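Local coordinates for carbohydrate binding module (Uncultured bacterium, PDB 2W3J), which probably binds uronic acid sugars through a calcium-containing beta-sandwich module of carbohydrate-binding family 35, at residues D82-S87 against Q91-N96. Residues are numbered along the deposited sequence; the frame is centred on the assembly and turned at random.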
loop_
_atom_site.group_PDB
_atom_site.type_symbol
_atom_site.label_atom_id
_atom_site.label_comp_id
_atom_site.label_asym_id
_atom_site.label_seq_id
_atom_site.Cartn_x
_atom_site.Cartn_y
_atom_site.Cartn_z
ATOM N N ASP A 82 6.478 2.217 -9.894
ATOM C CA ASP A 82 6.535 1.236 -10.984
ATOM C C ASP A 82 6.029 -0.167 -10.564
ATOM O O ASP A 82 5.329 -0.826 -11.330
ATOM C CB ASP A 82 7.979 1.111 -11.452
ATOM C CG ASP A 82 8.105 0.438 -12.810
ATOM O OD1 ASP A 82 7.365 0.835 -13.752
ATOM O OD2 ASP A 82 8.954 -0.504 -12.928
ATOM N N PHE A 83 6.437 -0.630 -9.369
ATOM C CA PHE A 83 6.143 -2.026 -8.957
ATOM C C PHE A 83 6.576 -3.057 -9.998
ATOM O O PHE A 83 5.759 -3.759 -10.588
ATOM C CB PHE A 83 4.656 -2.198 -8.646
ATOM C CG PHE A 83 4.194 -1.403 -7.458
ATOM C CD1 PHE A 83 4.356 -1.904 -6.153
ATOM C CD2 PHE A 83 3.589 -0.177 -7.629
ATOM C CE1 PHE A 83 3.898 -1.159 -5.032
ATOM C CE2 PHE A 83 3.166 0.576 -6.523
ATOM C CZ PHE A 83 3.323 0.079 -5.229
ATOM N N PRO A 84 7.873 -3.126 -10.241
ATOM C CA PRO A 84 8.412 -3.971 -11.282
ATOM C C PRO A 84 8.191 -5.434 -10.967
ATOM O O PRO A 84 8.047 -5.816 -9.786
ATOM C CB PRO A 84 9.901 -3.669 -11.227
ATOM C CG PRO A 84 10.158 -3.238 -9.821
ATOM C CD PRO A 84 8.926 -2.400 -9.513
ATOM N N THR A 85 8.176 -6.255 -12.012
ATOM C CA THR A 85 8.209 -7.692 -11.794
ATOM C C THR A 85 9.639 -8.221 -11.598
ATOM O O THR A 85 10.594 -7.730 -12.218
ATOM C CB THR A 85 7.543 -8.440 -12.941
ATOM O OG1 THR A 85 7.725 -9.840 -12.745
ATOM C CG2 THR A 85 8.195 -8.071 -14.294
ATOM N N ASN A 86 9.808 -9.234 -10.749
ATOM C CA ASN A 86 11.060 -9.972 -10.707
ATOM C C ASN A 86 10.878 -11.453 -11.118
ATOM O O ASN A 86 11.786 -12.252 -10.920
ATOM C CB ASN A 86 11.690 -9.887 -9.302
ATOM C CG ASN A 86 10.791 -10.498 -8.242
ATOM O OD1 ASN A 86 9.718 -11.000 -8.574
ATOM N ND2 ASN A 86 11.227 -10.462 -6.966
ATOM N N SER A 87 9.713 -11.806 -11.656
ATOM C CA SER A 87 9.435 -13.176 -12.130
ATOM C C SER A 87 9.634 -14.177 -11.024
ATOM O O SER A 87 9.916 -15.337 -11.281
ATOM C CB SER A 87 10.366 -13.559 -13.307
ATOM O OG SER A 87 10.159 -12.669 -14.406
ATOM N N GLN A 91 10.080 -14.014 -3.834
ATOM C CA GLN A 91 10.918 -12.902 -3.421
ATOM C C GLN A 91 10.081 -11.631 -3.386
ATOM O O GLN A 91 9.764 -11.021 -4.423
ATOM C CB GLN A 91 12.112 -12.751 -4.367
ATOM C CG GLN A 91 12.965 -11.521 -4.096
ATOM C CD GLN A 91 13.706 -11.610 -2.770
ATOM O OE1 GLN A 91 14.615 -12.420 -2.614
ATOM N NE2 GLN A 91 13.306 -10.784 -1.803
ATOM N N TRP A 92 9.670 -11.261 -2.190
ATOM C CA TRP A 92 8.876 -10.064 -2.012
ATOM C C TRP A 92 9.796 -8.857 -2.229
ATOM O O TRP A 92 11.026 -8.967 -2.071
ATOM C CB TRP A 92 8.270 -10.069 -0.599
ATOM C CG TRP A 92 7.224 -11.142 -0.457
ATOM C CD1 TRP A 92 7.422 -12.483 -0.252
ATOM C CD2 TRP A 92 5.817 -10.952 -0.582
ATOM N NE1 TRP A 92 6.200 -13.144 -0.205
ATOM C CE2 TRP A 92 5.202 -12.224 -0.408
ATOM C CE3 TRP A 92 5.007 -9.826 -0.792
ATOM C CZ2 TRP A 92 3.817 -12.394 -0.459
ATOM C CZ3 TRP A 92 3.627 -10.007 -0.861
ATOM C CH2 TRP A 92 3.053 -11.274 -0.666
ATOM N N GLN A 93 9.203 -7.718 -2.593
ATOM C CA GLN A 93 9.984 -6.525 -2.960
ATOM C C GLN A 93 9.511 -5.380 -2.096
ATOM O O GLN A 93 8.445 -5.454 -1.484
ATOM C CB GLN A 93 9.740 -6.176 -4.429
ATOM C CG GLN A 93 10.119 -7.324 -5.405
ATOM C CD GLN A 93 9.835 -6.945 -6.847
ATOM O OE1 GLN A 93 9.017 -7.574 -7.539
ATOM N NE2 GLN A 93 10.531 -5.911 -7.323
ATOM N N THR A 94 10.297 -4.314 -2.030
ATOM C CA THR A 94 9.861 -3.143 -1.277
ATOM C C THR A 94 10.108 -1.898 -2.126
ATOM O O THR A 94 11.005 -1.890 -2.972
ATOM C CB THR A 94 10.605 -3.003 0.062
ATOM O OG1 THR A 94 12.021 -3.035 -0.165
ATOM C CG2 THR A 94 10.228 -4.140 1.017
ATOM N N VAL A 95 9.272 -0.880 -1.943
ATOM C CA VAL A 95 9.510 0.398 -2.597
ATOM C C VAL A 95 9.244 1.476 -1.567
ATOM O O VAL A 95 8.283 1.388 -0.808
ATOM C CB VAL A 95 8.638 0.594 -3.858
ATOM C CG1 VAL A 95 7.135 0.443 -3.575
ATOM C CG2 VAL A 95 8.939 1.972 -4.531
ATOM N N ASN A 96 10.106 2.484 -1.532
ATOM C CA ASN A 96 9.930 3.598 -0.594
ATOM C C ASN A 96 9.290 4.782 -1.303
ATOM O O ASN A 96 9.516 4.999 -2.495
ATOM C CB ASN A 96 11.281 4.034 -0.010
ATOM C CG ASN A 96 11.837 3.045 0.982
ATOM O OD1 ASN A 96 11.100 2.256 1.585
ATOM N ND2 ASN A 96 13.144 3.076 1.167
HETATM O O HOH W 1 7.983 -10.292 -6.503
#
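In the loop joining strands 76-81 and 93-101 of this beta-sandwich module, Asn86 reaches back to Gln91 and Gln93 as the chain turns; the directions from Phe83 to Asn86 and from Gln91 to Val95 lie 154° apart, nearly antiparallel. Asn86 ND2 donates to Gln91 O at 3.0 Å, and an N-H...O angle of 159° with the acceptor nearly in the amide plane supports a well-formed hydrogen bond. A chi1 of 61° tucks Asn86 CG over its own backbone and turns the amide to Gln91 O. Water 1 lies 2.8 Å from Asn86 OD1 and as far from Gln91 O, placed to donate to either, though it has more acceptors nearby than protons to give, while Asn86 OD1 also accepts from Asn88 N inside the loop. The Gln93 side chain, extended beyond CG, comes from the opposite direction and stacks its amide on that of Asn86, the planes roughly parallel. Deeper, Phe83 CE1 meets Val95 CG1 at 3.9 Å, and the same ring packs edge-to-face with Phe59 of strand 51-60. Were Asn86 an alanine, Gln91 O would probably lose its side-chain donor and the Gln93 amide its stacking partner. One direct bond, an amide stack and an apolar contact thus tie the loop to 91-96, alongside its bonds to Asn61 and Gly63.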